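Local coordinates for putative poly(3-hydroxybutyrate) depolymerase LpqC (Bordetella parapertussis 12822, PDB 3D0K), which probably hydrolyses ester bonds, possibly those of poly(3-hydroxybutyrate), as an enzyme of the alpha/beta-hydrolase type, at residues 119-124 with 184-189; 176-181 with 188-193; 202-207 with 249-254; 229-234 with 238-243. All coordinates share one frame; numbering follows the deposited sequence. Where two conformers were deposited one is given.

How the contacts relate
Contacts 1 and 3 are small, buried and without a hydrogen bond across them: contact 1 gathers three aromatic side chains between the start of helix 122-133 and the loop after strand 168-172, whereas contact 3 sets one leucine against two alanines between helices 197-205 and 237-255. Contacts 2 and 4 are partly buried, about three times as extensive, and combine packing with hydrogen bonds, backbone to backbone in contact 2 and arginine to backbone in contact 4. Contacts 1 and 2 share Glu188 and Gly189. Contact 2 is tied to contact 4 by the Glu188-Arg232 salt bridge and by Gln233 NE2 to Tyr177 O, while contacts 3 and 4 both use helix 237-255.

Contact 1: residues 119-124 with 184-189; sequences WTYALV and HRFPEG
In this alpha/beta-hydrolase fold, Phe186 of the long loop between strand 168-172 and helix 197-205 pushes its ring up to Trp119 and Tyr121, at the lead-in to helix 122-133. The meeting is a buried aromatic cluster held by side chains alone; the backbones stay far apart, and the nearest CA atoms, of Trp119 and Pro187, are 12.7 Å from each other. Phe186 does the reaching: its CG lies anti to the backbone N (chi1 -172°), which carries CZ forward to meet both partners. Tyr121 arrives from the opposite direction and brings its OH to 3.8 Å from Phe186 CZ, in the plane of the phenylalanine ring at its edge. The six-membered ring of Trp119 is turned obliquely, its plane 39° from that of Phe186 and the centroids 5.3 Å apart, and its CZ3 comes to 4.2 Å from Phe186 CZ. The peptide between Phe186 and Pro187 is cis, and Pro187 CB sits over the centre of one phenyl face, with Trp119 toward the opposite face. The polar ends of the cluster are satisfied by backbone carbonyls, Trp119 NE1 by Arg114 O and Tyr121 OH by Asn102 O. Tyr121 also meets Phe153 edge-to-face on helix 149-160, which follows the probable nucleophile elbow. What results is a small aromatic cluster joining the long loop after strand 168-172 to the start of helix 122-133 in an alpha/beta-hydrolase fold.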
loop_
_atom_site.group_PDB
_atom_site.type_symbol
_atom_site.label_atom_id
_atom_site.label_comp_id
_atom_site.label_asym_id
_atom_site.label_seq_id
_atom_site.Cartn_x
_atom_site.Cartn_y
_atom_site.Cartn_z
ATOM N N TRP A 119 2.609 -6.339 -13.331
ATOM C CA TRP A 119 3.056 -5.146 -12.593
ATOM C C TRP A 119 3.484 -5.546 -11.189
ATOM O O TRP A 119 3.046 -6.580 -10.660
ATOM C CB TRP A 119 1.972 -4.042 -12.538
ATOM C CG TRP A 119 1.540 -3.478 -13.883
ATOM C CD1 TRP A 119 1.864 -3.951 -15.141
ATOM C CD2 TRP A 119 0.695 -2.357 -14.084
ATOM N NE1 TRP A 119 1.256 -3.173 -16.102
ATOM C CE2 TRP A 119 0.547 -2.181 -15.482
ATOM C CE3 TRP A 119 0.061 -1.452 -13.212
ATOM C CZ2 TRP A 119 -0.220 -1.153 -16.023
ATOM C CZ3 TRP A 119 -0.722 -0.420 -13.761
ATOM C CH2 TRP A 119 -0.854 -0.290 -15.146
ATOM N N THR A 120 4.371 -4.741 -10.595
ATOM C CA THR A 120 4.890 -5.006 -9.236
ATOM C C THR A 120 3.693 -5.169 -8.266
ATOM O O THR A 120 3.727 -6.012 -7.354
ATOM C CB THR A 120 5.789 -3.850 -8.750
ATOM O OG1 THR A 120 6.647 -3.425 -9.813
ATOM C CG2 THR A 120 6.665 -4.296 -7.491
ATOM N N TYR A 121 2.621 -4.393 -8.486
ATOM C CA TYR A 121 1.443 -4.414 -7.587
ATOM C C TYR A 121 0.819 -5.801 -7.476
ATOM O O TYR A 121 0.255 -6.140 -6.422
ATOM C CB TYR A 121 0.356 -3.480 -8.089
ATOM C CG TYR A 121 0.862 -2.063 -8.413
ATOM C CD1 TYR A 121 1.811 -1.447 -7.596
ATOM C CD2 TYR A 121 0.385 -1.373 -9.541
ATOM C CE1 TYR A 121 2.306 -0.159 -7.917
ATOM C CE2 TYR A 121 0.839 -0.089 -9.862
ATOM C CZ TYR A 121 1.808 0.495 -9.042
ATOM O OH TYR A 121 2.219 1.802 -9.359
ATOM N N ALA A 122 0.836 -6.543 -8.586
ATOM C CA ALA A 122 0.157 -7.856 -8.697
ATOM C C ALA A 122 0.797 -8.947 -7.819
ATOM O O ALA A 122 0.185 -10.010 -7.556
ATOM C CB ALA A 122 0.147 -8.324 -10.176
ATOM N N LEU A 123 2.028 -8.703 -7.402
ATOM C CA LEU A 123 2.768 -9.596 -6.526
ATOM C C LEU A 123 2.114 -9.703 -5.158
ATOM O O LEU A 123 2.217 -10.750 -4.514
ATOM C CB LEU A 123 4.199 -9.076 -6.369
ATOM C CG LEU A 123 5.047 -9.208 -7.646
ATOM C CD1 LEU A 123 6.381 -8.569 -7.429
ATOM C CD2 LEU A 123 5.232 -10.693 -8.003
ATOM N N VAL A 124 1.450 -8.638 -4.686
ATOM C CA VAL A 124 0.774 -8.714 -3.343
ATOM C C VAL A 124 -0.240 -9.862 -3.291
ATOM O O VAL A 124 -0.138 -10.753 -2.435
ATOM C CB VAL A 124 0.145 -7.377 -2.917
ATOM C CG1 VAL A 124 -0.665 -7.526 -1.556
ATOM C CG2 VAL A 124 1.228 -6.339 -2.801
ATOM N N HIS A 184 -4.658 11.731 -18.700
ATOM C CA HIS A 184 -3.192 11.723 -18.616
ATOM C C HIS A 184 -2.693 10.297 -18.647
ATOM O O HIS A 184 -3.381 9.378 -18.167
ATOM C CB HIS A 184 -2.705 12.417 -17.340
ATOM C CG HIS A 184 -3.391 13.712 -17.083
ATOM N ND1 HIS A 184 -4.221 13.915 -15.999
ATOM C CD2 HIS A 184 -3.429 14.852 -17.809
ATOM C CE1 HIS A 184 -4.710 15.141 -16.054
ATOM N NE2 HIS A 184 -4.255 15.724 -17.145
ATOM N N ARG A 185 -1.494 10.122 -19.232
ATOM C CA ARG A 185 -0.847 8.825 -19.266
ATOM C C ARG A 185 -0.402 8.480 -17.850
ATOM O O ARG A 185 0.022 9.343 -17.083
ATOM C CB ARG A 185 0.383 8.871 -20.168
ATOM C CG ARG A 185 1.106 7.496 -20.384
ATOM C CD ARG A 185 2.088 7.617 -21.567
ATOM N NE ARG A 185 1.296 7.759 -22.803
ATOM C CZ ARG A 185 0.920 6.719 -23.563
ATOM N NH1 ARG A 185 1.312 5.480 -23.221
ATOM N NH2 ARG A 185 0.187 6.907 -24.670
ATOM N N PHE A 186 -0.520 7.217 -17.524
ATOM C CA PHE A 186 0.074 6.694 -16.303
ATOM C C PHE A 186 1.576 7.045 -16.231
ATOM O O PHE A 186 2.275 6.976 -17.248
ATOM C CB PHE A 186 -0.196 5.204 -16.264
ATOM C CG PHE A 186 0.186 4.544 -14.987
ATOM C CD1 PHE A 186 -0.731 4.461 -13.947
ATOM C CD2 PHE A 186 1.472 3.991 -14.821
ATOM C CE1 PHE A 186 -0.397 3.834 -12.714
ATOM C CE2 PHE A 186 1.839 3.380 -13.587
ATOM C CZ PHE A 186 0.892 3.270 -12.545
ATOM N N PRO A 187 2.093 7.425 -15.037
ATOM C CA PRO A 187 1.390 7.384 -13.746
ATOM C C PRO A 187 0.585 8.662 -13.385
ATOM O O PRO A 187 0.011 8.715 -12.290
ATOM C CB PRO A 187 2.522 7.142 -12.764
ATOM C CG PRO A 187 3.719 7.888 -13.393
ATOM C CD PRO A 187 3.491 7.898 -14.886
ATOM N N GLU A 188 0.527 9.669 -14.265
ATOM C CA GLU A 188 -0.227 10.879 -13.899
ATOM C C GLU A 188 -1.746 10.607 -13.890
ATOM O O GLU A 188 -2.485 11.114 -13.007
ATOM C CB GLU A 188 0.127 12.116 -14.766
ATOM C CG GLU A 188 -0.660 13.349 -14.223
ATOM C CD GLU A 188 -0.468 14.638 -15.018
ATOM O OE1 GLU A 188 -0.798 15.723 -14.463
ATOM O OE2 GLU A 188 0.008 14.583 -16.179
ATOM N N GLY A 189 -2.179 9.756 -14.833
ATOM C CA GLY A 189 -3.585 9.350 -14.986
ATOM C C GLY A 189 -3.639 7.873 -15.312
ATOM O O GLY A 189 -2.650 7.174 -15.098
#

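Contact 2: residues 176-181 with 188-193; sequences WYTLPT and EGLDGV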
loop_
_atom_site.group_PDB
_atom_site.type_symbol
_atom_site.label_atom_id
_atom_site.label_comp_id
_atom_site.label_asym_id
_atom_site.label_seq_id
_atom_site.Cartn_x
_atom_site.Cartn_y
_atom_site.Cartn_z
ATOM N N TRP A 176 2.584 11.773 -4.250
ATOM C CA TRP A 176 1.718 12.313 -5.306
ATOM C C TRP A 176 0.850 11.152 -5.834
ATOM O O TRP A 176 1.040 10.017 -5.428
ATOM C CB TRP A 176 2.541 12.970 -6.450
ATOM C CG TRP A 176 3.144 12.016 -7.398
ATOM C CD1 TRP A 176 4.120 11.080 -7.122
ATOM C CD2 TRP A 176 2.851 11.888 -8.801
ATOM N NE1 TRP A 176 4.420 10.378 -8.267
ATOM C CE2 TRP A 176 3.688 10.867 -9.313
ATOM C CE3 TRP A 176 1.994 12.566 -9.682
ATOM C CZ2 TRP A 176 3.662 10.463 -10.667
ATOM C CZ3 TRP A 176 1.984 12.168 -11.064
ATOM C CH2 TRP A 176 2.807 11.135 -11.519
ATOM N N TYR A 177 -0.079 11.446 -6.731
ATOM C CA TYR A 177 -1.136 10.488 -7.016
ATOM C C TYR A 177 -1.328 10.325 -8.514
ATOM O O TYR A 177 -1.233 11.275 -9.314
ATOM C CB TYR A 177 -2.472 10.986 -6.430
ATOM C CG TYR A 177 -2.519 11.089 -4.927
ATOM C CD1 TYR A 177 -3.085 10.040 -4.154
ATOM C CD2 TYR A 177 -1.952 12.194 -4.257
ATOM C CE1 TYR A 177 -3.121 10.112 -2.779
ATOM C CE2 TYR A 177 -1.978 12.267 -2.862
ATOM C CZ TYR A 177 -2.575 11.215 -2.149
ATOM O OH TYR A 177 -2.603 11.283 -0.791
ATOM N N THR A 178 -1.726 9.119 -8.872
ATOM C CA THR A 178 -2.310 8.861 -10.204
ATOM C C THR A 178 -3.768 9.329 -10.100
ATOM O O THR A 178 -4.569 8.775 -9.313
ATOM C CB THR A 178 -2.342 7.332 -10.449
ATOM O OG1 THR A 178 -0.985 6.852 -10.636
ATOM C CG2 THR A 178 -3.112 7.033 -11.753
ATOM N N LEU A 179 -4.135 10.304 -10.914
ATOM C CA LEU A 179 -5.487 10.852 -10.824
ATOM C C LEU A 179 -6.484 9.937 -11.529
ATOM O O LEU A 179 -6.124 9.295 -12.489
ATOM C CB LEU A 179 -5.507 12.229 -11.502
ATOM C CG LEU A 179 -4.513 13.196 -10.886
ATOM C CD1 LEU A 179 -4.460 14.496 -11.732
ATOM C CD2 LEU A 179 -4.933 13.464 -9.444
ATOM N N PRO A 180 -7.740 9.905 -11.054
ATOM C CA PRO A 180 -8.751 8.945 -11.565
ATOM C C PRO A 180 -9.374 9.500 -12.856
ATOM O O PRO A 180 -10.541 9.917 -12.889
ATOM C CB PRO A 180 -9.759 8.861 -10.414
ATOM C CG PRO A 180 -9.636 10.239 -9.758
ATOM C CD PRO A 180 -8.256 10.721 -9.936
ATOM N N THR A 181 -8.583 9.469 -13.914
ATOM C CA THR A 181 -8.986 10.027 -15.205
ATOM C C THR A 181 -8.071 9.490 -16.289
ATOM O O THR A 181 -6.891 9.247 -16.066
ATOM C CB THR A 181 -8.903 11.590 -15.231
ATOM O OG1 THR A 181 -9.257 12.052 -16.543
ATOM C CG2 THR A 181 -7.484 12.110 -14.924
ATOM N N GLU A 188 0.527 9.669 -14.265
ATOM C CA GLU A 188 -0.227 10.879 -13.899
ATOM C C GLU A 188 -1.746 10.607 -13.890
ATOM O O GLU A 188 -2.485 11.114 -13.007
ATOM C CB GLU A 188 0.127 12.116 -14.766
ATOM C CG GLU A 188 -0.660 13.349 -14.223
ATOM C CD GLU A 188 -0.468 14.638 -15.018
ATOM O OE1 GLU A 188 -0.798 15.723 -14.463
ATOM O OE2 GLU A 188 0.008 14.583 -16.179
ATOM N N GLY A 189 -2.179 9.756 -14.833
ATOM C CA GLY A 189 -3.585 9.350 -14.986
ATOM C C GLY A 189 -3.639 7.873 -15.312
ATOM O O GLY A 189 -2.650 7.174 -15.098
ATOM N N LEU A 190 -4.764 7.397 -15.861
ATOM C CA LEU A 190 -4.959 5.981 -16.117
ATOM C C LEU A 190 -4.774 5.576 -17.591
ATOM O O LEU A 190 -5.030 4.420 -17.939
ATOM C CB LEU A 190 -6.357 5.560 -15.648
ATOM C CG LEU A 190 -6.685 5.869 -14.174
ATOM C CD1 LEU A 190 -8.199 5.680 -13.911
ATOM C CD2 LEU A 190 -5.832 5.002 -13.205
ATOM N N ASP A 191 -4.358 6.520 -18.448
ATOM C CA ASP A 191 -4.314 6.256 -19.892
ATOM C C ASP A 191 -2.987 5.569 -20.257
ATOM O O ASP A 191 -2.017 5.675 -19.506
ATOM C CB ASP A 191 -4.479 7.548 -20.707
ATOM C CG ASP A 191 -5.108 7.309 -22.076
ATOM O OD1 ASP A 191 -5.693 6.221 -22.299
ATOM O OD2 ASP A 191 -5.058 8.237 -22.931
ATOM N N GLY A 192 -2.988 4.836 -21.373
ATOM C CA GLY A 192 -1.764 4.335 -21.964
ATOM C C GLY A 192 -1.184 3.060 -21.360
ATOM O O GLY A 192 -0.034 2.679 -21.703
ATOM N N VAL A 193 -1.971 2.391 -20.491
ATOM C CA VAL A 193 -1.527 1.171 -19.796
ATOM C C VAL A 193 -2.522 0.013 -19.826
ATOM O O VAL A 193 -2.424 -0.891 -18.998
ATOM C CB VAL A 193 -1.140 1.476 -18.323
ATOM C CG1 VAL A 193 0.238 2.110 -18.266
ATOM C CG2 VAL A 193 -2.225 2.332 -17.619
#
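Leu190 packs against residues 178-181 where the loop between strand 168-172 and helix 197-205 of the alpha/beta-hydrolase fold curls round, so that 188-191 runs alongside 176-181 in nearly the same direction, 26° apart. Its CB lies 3.7 Å from Thr181 O. CG, beside the backbone N and anti to the carbonyl carbon (chi1 -56°), sits 3.9 Å from Leu179 O and points its branches at 178-181. CD1 goes to the backbone around Pro180, 3.8 Å from Thr181 N; CD2 reaches the methyl CG2 of Thr178 at 3.7 Å, the two side chains crossing at about a right angle. Pro180 is the centre of an inverse gamma turn, closed by Thr181 N to Leu179 O, and the turn presents Thr181 O to the backbone N of Leu190 in a hydrogen bond of 2.8 Å, nearly straight at 165°. A second bond pins the other end: Leu179 N gives its hydrogen to Glu188 O, approaching from above the carbonyl plane rather than along a lone pair. Between the two bonds Gly189 CA makes a CA-H...O contact with Leu179 O, and Thr181 O occupies the place a side chain would take. Thr178 OG1 turns instead to Arg156 and to Pro187 O, and the Glu188 carboxylate leads off to Arg232. At the start of the segment, Trp176 crosses the Glu188 side chain roughly perpendicularly, CZ3 3.8 Å from Glu188 CA.

Contact 3: residues 202-207 with 249-254; sequences RLLAYP and QRAAAQ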
loop_
_atom_site.group_PDB
_atom_site.type_symbol
_atom_site.label_atom_id
_atom_site.label_comp_id
_atom_site.label_asym_id
_atom_site.label_seq_id
_atom_site.Cartn_x
_atom_site.Cartn_y
_atom_site.Cartn_z
ATOM N N ARG A 202 -14.452 0.450 -10.280
ATOM C CA ARG A 202 -14.140 -0.365 -9.099
ATOM C C ARG A 202 -13.263 0.401 -8.105
ATOM O O ARG A 202 -13.489 0.323 -6.856
ATOM C CB ARG A 202 -13.401 -1.631 -9.499
ATOM C CG ARG A 202 -14.225 -2.607 -10.320
ATOM C CD ARG A 202 -13.201 -3.592 -10.834
ATOM N NE ARG A 202 -13.486 -4.212 -12.128
ATOM C CZ ARG A 202 -14.539 -4.984 -12.373
ATOM N NH1 ARG A 202 -15.450 -5.206 -11.420
ATOM N NH2 ARG A 202 -14.700 -5.503 -13.588
ATOM N N LEU A 203 -12.292 1.143 -8.644
ATOM C CA LEU A 203 -11.444 2.031 -7.786
ATOM C C LEU A 203 -12.274 3.002 -6.984
ATOM O O LEU A 203 -12.109 3.151 -5.740
ATOM C CB LEU A 203 -10.420 2.780 -8.651
ATOM C CG LEU A 203 -9.598 3.894 -7.998
ATOM C CD1 LEU A 203 -8.664 3.287 -6.927
ATOM C CD2 LEU A 203 -8.881 4.733 -9.041
ATOM N N LEU A 204 -13.131 3.752 -7.690
ATOM C CA LEU A 204 -13.997 4.726 -7.056
ATOM C C LEU A 204 -14.935 4.181 -5.995
ATOM O O LEU A 204 -15.187 4.851 -5.021
ATOM C CB LEU A 204 -14.784 5.532 -8.115
ATOM C CG LEU A 204 -13.944 6.434 -9.043
ATOM C CD1 LEU A 204 -14.791 6.971 -10.198
ATOM C CD2 LEU A 204 -13.286 7.615 -8.253
ATOM N N ALA A 205 -15.426 2.953 -6.175
ATOM C CA ALA A 205 -16.405 2.360 -5.271
ATOM C C ALA A 205 -15.769 1.898 -3.968
ATOM O O ALA A 205 -16.442 1.824 -2.915
ATOM C CB ALA A 205 -17.097 1.175 -5.959
ATOM N N TYR A 206 -14.481 1.541 -4.046
ATOM C CA TYR A 206 -13.832 0.846 -2.943
ATOM C C TYR A 206 -13.724 1.791 -1.739
ATOM O O TYR A 206 -13.406 2.972 -1.912
ATOM C CB TYR A 206 -12.448 0.308 -3.357
ATOM C CG TYR A 206 -11.938 -0.709 -2.298
ATOM C CD1 TYR A 206 -11.279 -0.269 -1.160
ATOM C CD2 TYR A 206 -12.181 -2.095 -2.433
ATOM C CE1 TYR A 206 -10.857 -1.144 -0.185
ATOM C CE2 TYR A 206 -11.746 -2.999 -1.450
ATOM C CZ TYR A 206 -11.072 -2.502 -0.326
ATOM O OH TYR A 206 -10.619 -3.379 0.647
ATOM N N PRO A 207 -13.986 1.292 -0.521
ATOM C CA PRO A 207 -13.847 2.185 0.662
ATOM C C PRO A 207 -12.391 2.445 1.118
ATOM O O PRO A 207 -12.044 2.224 2.293
ATOM C CB PRO A 207 -14.656 1.452 1.735
ATOM C CG PRO A 207 -14.375 -0.028 1.417
ATOM C CD PRO A 207 -14.471 -0.058 -0.144
ATOM N N GLN A 249 -13.993 12.290 -6.041
ATOM C CA GLN A 249 -15.375 12.763 -5.840
ATOM C C GLN A 249 -15.959 13.232 -7.171
ATOM O O GLN A 249 -17.067 12.821 -7.538
ATOM C CB GLN A 249 -15.385 13.930 -4.850
ATOM C CG GLN A 249 -16.465 13.835 -3.769
ATOM C CD GLN A 249 -16.182 14.778 -2.561
ATOM O OE1 GLN A 249 -15.396 15.729 -2.670
ATOM N NE2 GLN A 249 -16.812 14.494 -1.426
ATOM N N ARG A 250 -15.194 14.052 -7.896
ATOM C CA ARG A 250 -15.671 14.587 -9.182
ATOM C C ARG A 250 -15.758 13.516 -10.259
ATOM O O ARG A 250 -16.745 13.527 -11.032
ATOM C CB ARG A 250 -14.835 15.742 -9.679
ATOM C CG ARG A 250 -15.091 17.023 -8.862
ATOM C CD ARG A 250 -14.432 18.203 -9.543
ATOM N NE ARG A 250 -12.996 17.924 -9.674
ATOM C CZ ARG A 250 -12.068 18.288 -8.782
ATOM N NH1 ARG A 250 -12.411 18.992 -7.708
ATOM N NH2 ARG A 250 -10.793 17.974 -8.987
ATOM N N ALA A 251 -14.761 12.617 -10.315
ATOM C CA ALA A 251 -14.803 11.512 -11.291
ATOM C C ALA A 251 -16.055 10.661 -11.098
ATOM O O ALA A 251 -16.691 10.245 -12.080
ATOM C CB ALA A 251 -13.519 10.605 -11.203
ATOM N N ALA A 252 -16.397 10.362 -9.844
ATOM C CA ALA A 252 -17.565 9.500 -9.551
ATOM C C ALA A 252 -18.838 10.234 -9.918
ATOM O O ALA A 252 -19.752 9.667 -10.551
ATOM C CB ALA A 252 -17.591 9.097 -8.033
ATOM N N ALA A 253 -18.897 11.513 -9.546
ATOM C CA ALA A 253 -20.134 12.287 -9.794
ATOM C C ALA A 253 -20.393 12.536 -11.283
ATOM O O ALA A 253 -21.566 12.562 -11.706
ATOM C CB ALA A 253 -20.116 13.617 -9.047
ATOM N N GLN A 254 -19.328 12.716 -12.060
ATOM C CA GLN A 254 -19.493 12.947 -13.510
ATOM C C GLN A 254 -20.017 11.682 -14.196
ATOM O O GLN A 254 -20.604 11.737 -15.292
ATOM C CB GLN A 254 -18.175 13.406 -14.139
ATOM C CG GLN A 254 -17.765 14.832 -13.745
ATOM C CD GLN A 254 -16.282 15.099 -13.899
ATOM O OE1 GLN A 254 -15.525 14.231 -14.310
ATOM N NE2 GLN A 254 -15.859 16.318 -13.552
#
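Leu204 bridges from helix 197-205 to Ala251 and Ala252 of helix 237-255, two helices of the alpha/beta-hydrolase sandwich that lead into the neighbouring parallel strands 209-213 and 262-266. The apolar contacts are all made by one methyl. Leu204 has CG beside its backbone N and anti to the carbonyl carbon (chi1 -65°), and from there CD1 continues away from CA (chi2 170°), so that this branch stretches to the far helix. It settles between two consecutive alanine methyls, 4.0 Å from Ala251 CB and 4.1 Å from Ala252 CB. Such small side chains let the leucine come right down to the helix surface, and the CA atoms of Leu204 and Ala252 are only 6.5 Å apart. Polar bonding plays no part across these segments: no hydrogen bond links them, and the 125 Å² they bury is hydrophobic packing. Polar ties are made with a third element, the loop before strand 262-266, where Leu204 is backbone-bonded to Gly260 and Leu203 O receives Trp261 NE1. Leu204 also touches Trp261, Ala252 touches Phe259, and Leu203 turns to Met158 and Ser159 of helix 149-160. Besides the methyls, CD1 of Leu204 also rests on the helix backbone, 3.8 Å from Ala252 N.

Contact 4: residues 229-234 with 238-243; sequences AALRQG and YARARH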
loop_
_atom_site.group_PDB
_atom_site.type_symbol
_atom_site.label_atom_id
_atom_site.label_comp_id
_atom_site.label_asym_id
_atom_site.label_seq_id
_atom_site.Cartn_x
_atom_site.Cartn_y
_atom_site.Cartn_z
ATOM N N ALA A 229 3.780 17.168 -12.904
ATOM C CA ALA A 229 2.525 16.504 -12.599
ATOM C C ALA A 229 2.307 16.407 -11.092
ATOM O O ALA A 229 1.172 16.466 -10.636
ATOM C CB ALA A 229 2.479 15.086 -13.254
ATOM N N ALA A 230 3.379 16.244 -10.325
ATOM C CA ALA A 230 3.243 16.246 -8.855
ATOM C C ALA A 230 2.949 17.668 -8.343
ATOM O O ALA A 230 2.032 17.885 -7.527
ATOM C CB ALA A 230 4.468 15.671 -8.195
ATOM N N LEU A 231 3.681 18.652 -8.854
ATOM C CA LEU A 231 3.491 20.064 -8.414
ATOM C C LEU A 231 2.070 20.583 -8.605
ATOM O O LEU A 231 1.535 21.242 -7.711
ATOM C CB LEU A 231 4.499 20.967 -9.126
ATOM C CG LEU A 231 5.958 20.703 -8.751
ATOM C CD1 LEU A 231 6.873 21.546 -9.696
ATOM C CD2 LEU A 231 6.182 21.030 -7.264
ATOM N N ARG A 232 1.442 20.233 -9.745
ATOM C CA ARG A 232 0.057 20.579 -10.057
ATOM C C ARG A 232 -0.955 20.111 -9.005
ATOM O O ARG A 232 -2.012 20.717 -8.843
ATOM C CB ARG A 232 -0.353 19.991 -11.445
ATOM C CG ARG A 232 0.204 20.792 -12.608
ATOM C CD ARG A 232 -0.379 20.420 -13.968
ATOM N NE ARG A 232 0.036 19.106 -14.437
ATOM C CZ ARG A 232 1.158 18.837 -15.119
ATOM N NH1 ARG A 232 2.039 19.786 -15.409
ATOM N NH2 ARG A 232 1.402 17.606 -15.503
ATOM N N GLN A 233 -0.638 19.030 -8.286
ATOM C CA GLN A 233 -1.502 18.523 -7.226
ATOM C C GLN A 233 -1.386 19.309 -5.917
ATOM O O GLN A 233 -2.245 19.173 -5.056
ATOM C CB GLN A 233 -1.180 17.041 -6.980
ATOM C CG GLN A 233 -1.352 16.288 -8.280
ATOM C CD GLN A 233 -1.157 14.786 -8.171
ATOM O OE1 GLN A 233 -0.889 14.263 -7.085
ATOM N NE2 GLN A 233 -1.317 14.071 -9.313
ATOM N N GLY A 234 -0.360 20.158 -5.789
ATOM C CA GLY A 234 -0.240 20.986 -4.559
ATOM C C GLY A 234 1.180 21.103 -4.018
ATOM O O GLY A 234 2.078 20.410 -4.477
ATOM N N TYR A 238 0.135 16.925 2.106
ATOM C CA TYR A 238 -1.178 17.089 2.731
ATOM C C TYR A 238 -2.141 17.743 1.699
ATOM O O TYR A 238 -3.282 17.261 1.505
ATOM C CB TYR A 238 -1.032 17.928 4.009
ATOM C CG TYR A 238 -2.341 18.247 4.727
ATOM C CD1 TYR A 238 -3.260 17.232 5.045
ATOM C CD2 TYR A 238 -2.610 19.558 5.154
ATOM C CE1 TYR A 238 -4.437 17.515 5.710
ATOM C CE2 TYR A 238 -3.803 19.866 5.832
ATOM C CZ TYR A 238 -4.704 18.835 6.110
ATOM O OH TYR A 238 -5.885 19.147 6.777
ATOM N N ALA A 239 -1.694 18.815 1.017
ATOM C CA ALA A 239 -2.514 19.399 -0.077
ATOM C C ALA A 239 -2.841 18.370 -1.159
ATOM O O ALA A 239 -3.957 18.352 -1.676
ATOM C CB ALA A 239 -1.839 20.595 -0.720
ATOM N N ARG A 240 -1.854 17.545 -1.527
ATOM C CA ARG A 240 -2.072 16.595 -2.597
ATOM C C ARG A 240 -3.112 15.557 -2.235
ATOM O O ARG A 240 -3.875 15.093 -3.120
ATOM C CB ARG A 240 -0.766 15.914 -3.005
ATOM C CG ARG A 240 0.206 16.918 -3.512
ATOM C CD ARG A 240 1.540 16.326 -3.995
ATOM N NE ARG A 240 2.416 17.439 -4.366
ATOM C CZ ARG A 240 3.725 17.340 -4.599
ATOM N NH1 ARG A 240 4.338 16.174 -4.496
ATOM N NH2 ARG A 240 4.439 18.417 -4.903
ATOM N N ALA A 241 -3.124 15.157 -0.963
ATOM C CA ALA A 241 -4.122 14.201 -0.450
ATOM C C ALA A 241 -5.549 14.753 -0.649
ATOM O O ALA A 241 -6.438 14.079 -1.170
ATOM C CB ALA A 241 -3.857 13.898 1.058
ATOM N N ARG A 242 -5.749 16.030 -0.341
ATOM C CA ARG A 242 -7.063 16.669 -0.509
ATOM C C ARG A 242 -7.435 16.787 -1.988
ATOM O O ARG A 242 -8.595 16.623 -2.369
ATOM C CB ARG A 242 -7.070 18.090 0.089
ATOM C CG ARG A 242 -6.657 18.184 1.558
ATOM C CD ARG A 242 -7.388 19.422 2.229
ATOM N NE ARG A 242 -8.683 18.913 2.698
ATOM C CZ ARG A 242 -8.992 18.610 3.962
ATOM N NH1 ARG A 242 -10.197 18.113 4.238
ATOM N NH2 ARG A 242 -8.127 18.820 4.958
ATOM N N HIS A 243 -6.439 17.065 -2.808
ATOM C CA HIS A 243 -6.606 17.196 -4.253
ATOM C C HIS A 243 -7.082 15.838 -4.805
ATOM O O HIS A 243 -8.023 15.809 -5.599
ATOM C CB HIS A 243 -5.284 17.631 -4.870
ATOM C CG HIS A 243 -5.336 17.913 -6.343
ATOM N ND1 HIS A 243 -5.181 16.925 -7.293
ATOM C CD2 HIS A 243 -5.487 19.069 -7.029
ATOM C CE1 HIS A 243 -5.248 17.459 -8.507
ATOM N NE2 HIS A 243 -5.436 18.760 -8.376
HETATM O O HOH W 1 -3.640 14.643 -5.947
#
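Gly234 O accepts from two nitrogens of Arg240, NE at 3.0 Å and NH2 at 3.1 Å, the oxygen nearly in the guanidinium plane. NE comes from above the carbonyl plane, while NH2 lies close to the C=O axis. Ala230 O sits over one guanidinium face, toward its rim, close to NE but too poorly angled for a hydrogen bond. NH1 is taken by Gly175 O and Pro225 O, which fixes the group's rotation. Arg240 reaches this spot with an extended chain that runs past Gln233, CG 3.7 Å from Gln233 CB. The pair joins helix 228-231, through a type I turn at 231-234, to helix 237-255, which precedes the last strand of the alpha/beta-hydrolase sheet. On the next turn of that helix His243, its CG anti to the backbone N (chi1 -175°), puts a ring face against Gln233 CA, a CH-pi contact 3.9 Å from the ring centroid. One water bonds Arg240 O at 2.9 Å, His243 ND1 and, weakly, Gln233 OE1.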